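Local coordinates for protein D-alanyl-D-alanine carboxypeptidase (Streptococcus pneumoniae R6, PDB 1XP4) that probably trims the terminal D-alanine from peptidoglycan precursor peptides, as a serine-type D-Ala-D-Ala carboxypeptidase of the S11 family, at residues A[53-57]-A[58-62]; A[166-170]-A[171-175]. All blocks are in the same frame, centred on the assembly; numbering follows the deposited sequence.

Overall arrangement
Both contacts are local, each made within one unbroken run of ten residues, and they follow one another along the chain without nesting or crossing. Interaction 1 comes first, where helix 44-57 ends and the chain turns into the loop that leads to strand 65-67; it folds that loop back on the last helical turn. More than a hundred residues later, interaction 2 joins the short strand 167-168 to the start of helix 170-183, beside the five-stranded antiparallel sheet. The centres of interactions 1 and 2 are about 26 Å apart and the nearest atoms of interactions 1 and 2 about 13 Å, so they do not touch. One finishes a helix and the other starts one, both within the carboxypeptidase family region.

Interaction 1: residues A[53-57]-A[58-62]; sequences EALEN and GSITL
With CG anti to its carbonyl carbon (chi1 -77°), Leu55 sends CD1 and CD2 toward the chain that leaves the helix, while Ile60 holds CG1 between its backbone N and carbonyl carbon (chi1 56°), which, with the extended chi2, carries CD1 back to Ala54. Ile60 CD1 lies 3.7 Å from Ala54 CB, and the small methyl of Ala54 lets the isoleucine come this close to the helix. Leu55 CD2 meets Ile60 CG1 at 3.9 Å, the two side chains crossing at a slant. Farther along, Leu55 CD1 meets Leu62 CD2 at 3.8 Å, the two leucines crossing at about a right angle. Gly58 has left helical geometry with phi of 97°, a positive value that glycine, with no CB, adopts readily, as is common just past a helix end; its N gives weak bonds to Ala54 O (3.0 Å) and Leu55 O. Ile116 of helix 106-117 touches Ala54 and Ile60, while Glu56 reaches away to Tyr184 and Lys183. The chemistry thus divides the turn: apolar side chains hold the returning loop against the helix, weak bonds and a water shared with Ile60 O serve the carbonyls of Ala54 and Leu55, and another water bridges Asn57 ND2 and Ser59 OG.

Interaction 2: residues A[166-170]-A[171-175]; sequences NKLSA and YDVAI
A capping box opens helix 170-183, with Ser169 at the N-cap and Asp172 as its reciprocal partner. Ser169 OG accepts from Asp172 N at 2.9 Å, a nearly straight bond with an N-H...O angle of 164°. In return, Ser169 N donates to Asp172 OD2 at 3.2 Å, meeting the carboxylate on its anti side, 22° out of its plane. Ser169 OG also lies 2.9 Å from Asp172 OD2 and has a weak bond to Ala33 O. Serine suits the cap because its short hydroxyl, set between its own backbone N and carbonyl carbon (chi1 72°), reaches an amide that has no helical carbonyl before it; aspartate's single methylene lets its carboxylate turn back to the serine amide. The helix start would probably favour a negative charge on Asp172, although the nearby carboxylate of Asp138 would work against it. A backbone bond from Val173 N to Ser169 O (2.8 Å) carries the helix onward. Beside the box, Leu168 CD2 lies 3.8 Å from Asp172 CB and Leu168 CB rests 4.0 Å from Val173 CG2, an apolar flank to the polar cap. Strand 167-168 pairs with strand 37-38, and the new helix packs on the five-stranded sheet: Ala170 and Val173 touch Val249, while Ala170, Tyr171 and Ala174 touch Ile18.

Interaction 1: residues A[53-57]-A[58-62]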
ATOM      1  N   GLU A  53     -12.590  -4.227   3.867  1.00 17.37           N
ATOM      2  CA  GLU A  53     -13.104  -3.912   5.190  1.00 19.32           C
ATOM      3  C   GLU A  53     -14.546  -4.393   5.331  1.00 19.85           C
ATOM      4  O   GLU A  53     -15.006  -4.680   6.432  1.00 19.07           O
ATOM      5  CB  GLU A  53     -13.033  -2.411   5.445  1.00 21.25           C
ATOM      6  CG  GLU A  53     -13.336  -2.041   6.878  1.00 28.97           C
ATOM      7  CD  GLU A  53     -13.023  -0.591   7.183  1.00 32.63           C
ATOM      8  OE1 GLU A  53     -13.738   0.293   6.661  1.00 35.54           O
ATOM      9  OE2 GLU A  53     -12.056  -0.337   7.936  1.00 34.10           O
ATOM     10  N   ALA A  54     -15.264  -4.471   4.212  1.00 19.08           N
ATOM     11  CA  ALA A  54     -16.643  -4.943   4.231  1.00 16.67           C
ATOM     12  C   ALA A  54     -16.628  -6.470   4.193  1.00 15.63           C
ATOM     13  O   ALA A  54     -17.525  -7.125   4.722  1.00 14.46           O
ATOM     14  CB  ALA A  54     -17.407  -4.387   3.046  1.00 17.33           C
ATOM     15  N   LEU A  55     -15.612  -7.040   3.551  1.00 13.04           N
ATOM     16  CA  LEU A  55     -15.494  -8.491   3.514  1.00 12.19           C
ATOM     17  C   LEU A  55     -15.172  -8.941   4.932  1.00 12.64           C
ATOM     18  O   LEU A  55     -15.765  -9.890   5.446  1.00 10.59           O
ATOM     19  CB  LEU A  55     -14.368  -8.923   2.581  1.00 12.22           C
ATOM     20  CG  LEU A  55     -14.654  -8.856   1.086  1.00 10.51           C
ATOM     21  CD1 LEU A  55     -13.373  -9.095   0.321  1.00  7.08           C
ATOM     22  CD2 LEU A  55     -15.716  -9.883   0.726  1.00  8.68           C
ATOM     23  N   GLU A  56     -14.233  -8.241   5.561  1.00 11.78           N
ATOM     24  CA  GLU A  56     -13.839  -8.553   6.922  1.00 12.89           C
ATOM     25  C   GLU A  56     -15.010  -8.421   7.886  1.00 13.10           C
ATOM     26  O   GLU A  56     -15.223  -9.299   8.716  1.00 13.88           O
ATOM     27  CB  GLU A  56     -12.698  -7.634   7.358  1.00 17.12           C
ATOM     28  CG  GLU A  56     -12.303  -7.765   8.819  1.00 21.10           C
ATOM     29  CD  GLU A  56     -11.019  -7.019   9.151  1.00 24.65           C
ATOM     30  OE1 GLU A  56     -10.916  -5.812   8.840  1.00 26.30           O
ATOM     31  OE2 GLU A  56     -10.112  -7.642   9.735  1.00 25.99           O
ATOM     32  N   ASN A  57     -15.769  -7.330   7.778  1.00 12.27           N
ATOM     33  CA  ASN A  57     -16.914  -7.115   8.665  1.00 11.83           C
ATOM     34  C   ASN A  57     -17.990  -8.152   8.422  1.00 13.16           C
ATOM     35  O   ASN A  57     -18.808  -8.409   9.299  1.00 16.02           O
ATOM     36  CB  ASN A  57     -17.535  -5.721   8.480  1.00 10.36           C
ATOM     37  CG  ASN A  57     -16.651  -4.605   9.009  1.00 12.92           C
ATOM     38  OD1 ASN A  57     -15.681  -4.851   9.732  1.00 14.26           O
ATOM     39  ND2 ASN A  57     -16.986  -3.363   8.654  1.00 10.77           N
ATOM     40  N   GLY A  58     -18.002  -8.732   7.226  1.00 12.85           N
ATOM     41  CA  GLY A  58     -18.995  -9.742   6.914  1.00 13.57           C
ATOM     42  C   GLY A  58     -20.242  -9.298   6.157  1.00 15.99           C
ATOM     43  O   GLY A  58     -21.058 -10.147   5.784  1.00 18.20           O
ATOM     44  N   SER A  59     -20.404  -7.994   5.928  1.00 12.72           N
ATOM     45  CA  SER A  59     -21.569  -7.484   5.212  1.00 11.84           C
ATOM     46  C   SER A  59     -21.634  -7.982   3.762  1.00 12.83           C
ATOM     47  O   SER A  59     -22.704  -8.012   3.159  1.00 13.75           O
ATOM     48  CB  SER A  59     -21.604  -5.950   5.266  1.00 13.77           C
ATOM     49  OG  SER A  59     -20.368  -5.366   4.901  1.00 16.89           O
ATOM     50  N   ILE A  60     -20.487  -8.358   3.201  1.00 10.41           N
ATOM     51  CA  ILE A  60     -20.443  -8.914   1.854  1.00 12.15           C
ATOM     52  C   ILE A  60     -19.451 -10.062   1.889  1.00 12.40           C
ATOM     53  O   ILE A  60     -18.675 -10.182   2.833  1.00 11.57           O
ATOM     54  CB  ILE A  60     -19.967  -7.908   0.772  1.00 12.53           C
ATOM     55  CG1 ILE A  60     -18.597  -7.336   1.143  1.00 15.87           C
ATOM     56  CG2 ILE A  60     -20.998  -6.834   0.576  1.00 11.98           C
ATOM     57  CD1 ILE A  60     -17.969  -6.495   0.060  1.00 11.52           C
ATOM     58  N   THR A  61     -19.486 -10.906   0.865  1.00 11.36           N
ATOM     59  CA  THR A  61     -18.581 -12.036   0.782  1.00 11.84           C
ATOM     60  C   THR A  61     -18.057 -12.090  -0.637  1.00 13.74           C
ATOM     61  O   THR A  61     -18.634 -11.484  -1.540  1.00 13.91           O
ATOM     62  CB  THR A  61     -19.298 -13.358   1.086  1.00 14.55           C
ATOM     63  OG1 THR A  61     -20.246 -13.638   0.047  1.00 18.32           O
ATOM     64  CG2 THR A  61     -20.021 -13.280   2.426  1.00 11.37           C
ATOM     65  N   LEU A  62     -16.971 -12.823  -0.840  1.00 15.07           N
ATOM     66  CA  LEU A  62     -16.370 -12.937  -2.160  1.00 14.11           C
ATOM     67  C   LEU A  62     -17.317 -13.443  -3.246  1.00 15.81           C
ATOM     68  O   LEU A  62     -17.196 -13.043  -4.401  1.00 16.86           O
ATOM     69  CB  LEU A  62     -15.127 -13.829  -2.093  1.00 11.99           C
ATOM     70  CG  LEU A  62     -13.965 -13.171  -1.329  1.00 16.07           C
ATOM     71  CD1 LEU A  62     -12.837 -14.146  -1.107  1.00 12.61           C
ATOM     72  CD2 LEU A  62     -13.466 -11.964  -2.106  1.00 16.46           C
TER
HETATM   73  O   HOH W   1     -17.275 -11.920   4.202  1.00  9.50           O
HETATM   74  O   HOH W   2     -19.123  -3.353   6.700  1.00 25.06           O

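Interaction 2: residues A[166-170]-A[171-175]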
ATOM      1  N   ASN A 166      -9.685  13.312  -8.651  1.00 20.59           N
ATOM      2  CA  ASN A 166      -9.240  13.034  -7.288  1.00 20.79           C
ATOM      3  C   ASN A 166      -7.794  13.485  -7.179  1.00 20.62           C
ATOM      4  O   ASN A 166      -7.051  13.416  -8.161  1.00 22.72           O
ATOM      5  CB  ASN A 166      -9.318  11.539  -6.961  1.00 18.35           C
ATOM      6  CG  ASN A 166     -10.722  10.992  -7.053  1.00 18.17           C
ATOM      7  OD1 ASN A 166     -11.701  11.721  -6.897  1.00 18.29           O
ATOM      8  ND2 ASN A 166     -10.827   9.693  -7.289  1.00 17.89           N
ATOM      9  N   LYS A 167      -7.393  13.944  -5.995  1.00 18.57           N
ATOM     10  CA  LYS A 167      -6.019  14.391  -5.793  1.00 15.82           C
ATOM     11  C   LYS A 167      -5.401  13.887  -4.487  1.00 14.64           C
ATOM     12  O   LYS A 167      -6.001  14.005  -3.418  1.00 13.55           O
ATOM     13  CB  LYS A 167      -5.955  15.916  -5.818  1.00 14.46           C
ATOM     14  CG  LYS A 167      -6.516  16.537  -7.073  1.00 18.93           C
ATOM     15  CD  LYS A 167      -5.471  17.383  -7.782  1.00 19.53           C
ATOM     16  CE  LYS A 167      -5.054  18.587  -6.952  1.00 19.00           C
ATOM     17  NZ  LYS A 167      -5.884  19.789  -7.212  1.00 16.97           N
ATOM     18  N   LEU A 168      -4.200  13.327  -4.590  1.00 12.73           N
ATOM     19  CA  LEU A 168      -3.458  12.834  -3.434  1.00 13.26           C
ATOM     20  C   LEU A 168      -1.982  13.048  -3.702  1.00 16.03           C
ATOM     21  O   LEU A 168      -1.551  13.036  -4.857  1.00 19.65           O
ATOM     22  CB  LEU A 168      -3.697  11.341  -3.201  1.00 13.56           C
ATOM     23  CG  LEU A 168      -4.860  10.934  -2.295  1.00 18.17           C
ATOM     24  CD1 LEU A 168      -6.121  10.714  -3.104  1.00 17.95           C
ATOM     25  CD2 LEU A 168      -4.493   9.653  -1.575  1.00 22.64           C
ATOM     26  N   SER A 169      -1.200  13.252  -2.648  1.00 15.42           N
ATOM     27  CA  SER A 169       0.233  13.436  -2.832  1.00 16.84           C
ATOM     28  C   SER A 169       0.871  12.045  -2.893  1.00 16.54           C
ATOM     29  O   SER A 169       0.251  11.064  -2.475  1.00 15.67           O
ATOM     30  CB  SER A 169       0.823  14.252  -1.675  1.00 17.51           C
ATOM     31  OG  SER A 169       0.866  13.509  -0.470  1.00 19.81           O
ATOM     32  N   ALA A 170       2.087  11.947  -3.426  1.00 15.25           N
ATOM     33  CA  ALA A 170       2.748  10.649  -3.506  1.00 15.38           C
ATOM     34  C   ALA A 170       2.887  10.117  -2.080  1.00 15.97           C
ATOM     35  O   ALA A 170       2.749   8.914  -1.830  1.00 15.67           O
ATOM     36  CB  ALA A 170       4.115  10.787  -4.167  1.00 14.75           C
ATOM     37  N   TYR A 171       3.149  11.032  -1.149  1.00 15.20           N
ATOM     38  CA  TYR A 171       3.279  10.705   0.272  1.00 15.63           C
ATOM     39  C   TYR A 171       1.967  10.061   0.721  1.00 16.70           C
ATOM     40  O   TYR A 171       1.960   8.974   1.312  1.00 15.68           O
ATOM     41  CB  TYR A 171       3.511  11.988   1.072  1.00 15.35           C
ATOM     42  CG  TYR A 171       3.682  11.811   2.563  1.00 18.05           C
ATOM     43  CD1 TYR A 171       4.937  11.548   3.113  1.00 21.27           C
ATOM     44  CD2 TYR A 171       2.598  11.961   3.435  1.00 17.14           C
ATOM     45  CE1 TYR A 171       5.114  11.446   4.494  1.00 18.74           C
ATOM     46  CE2 TYR A 171       2.766  11.859   4.813  1.00 16.89           C
ATOM     47  CZ  TYR A 171       4.027  11.605   5.335  1.00 17.40           C
ATOM     48  OH  TYR A 171       4.214  11.524   6.697  1.00 17.94           O
ATOM     49  N   ASP A 172       0.860  10.747   0.439  1.00 14.12           N
ATOM     50  CA  ASP A 172      -0.457  10.246   0.786  1.00 15.21           C
ATOM     51  C   ASP A 172      -0.684   8.862   0.182  1.00 15.33           C
ATOM     52  O   ASP A 172      -1.149   7.947   0.869  1.00 16.21           O
ATOM     53  CB  ASP A 172      -1.542  11.198   0.285  1.00 18.99           C
ATOM     54  CG  ASP A 172      -1.569  12.503   1.048  1.00 22.44           C
ATOM     55  OD1 ASP A 172      -1.323  12.475   2.271  1.00 25.30           O
ATOM     56  OD2 ASP A 172      -1.856  13.553   0.435  1.00 21.75           O
ATOM     57  N   VAL A 173      -0.352   8.710  -1.099  1.00 12.39           N
ATOM     58  CA  VAL A 173      -0.527   7.427  -1.774  1.00 10.86           C
ATOM     59  C   VAL A 173       0.260   6.329  -1.072  1.00 11.68           C
ATOM     60  O   VAL A 173      -0.252   5.226  -0.873  1.00 13.02           O
ATOM     61  CB  VAL A 173      -0.089   7.505  -3.241  1.00  8.52           C
ATOM     62  CG1 VAL A 173      -0.294   6.174  -3.911  1.00  7.37           C
ATOM     63  CG2 VAL A 173      -0.902   8.564  -3.964  1.00 13.23           C
ATOM     64  N   ALA A 174       1.501   6.633  -0.698  1.00 11.33           N
ATOM     65  CA  ALA A 174       2.350   5.674  -0.004  1.00  9.81           C
ATOM     66  C   ALA A 174       1.610   5.159   1.226  1.00  9.56           C
ATOM     67  O   ALA A 174       1.541   3.954   1.468  1.00 12.42           O
ATOM     68  CB  ALA A 174       3.650   6.338   0.414  1.00  8.29           C
ATOM     69  N   ILE A 175       1.061   6.082   2.006  1.00  7.98           N
ATOM     70  CA  ILE A 175       0.323   5.715   3.204  1.00  7.80           C
ATOM     71  C   ILE A 175      -0.802   4.740   2.824  1.00  8.86           C
ATOM     72  O   ILE A 175      -0.911   3.654   3.389  1.00 10.43           O
ATOM     73  CB  ILE A 175      -0.234   6.988   3.899  1.00  6.62           C
ATOM     74  CG1 ILE A 175       0.938   7.771   4.522  1.00  7.68           C
ATOM     75  CG2 ILE A 175      -1.290   6.613   4.939  1.00  1.00           C
ATOM     76  CD1 ILE A 175       0.579   9.132   5.164  1.00  6.19           C
TER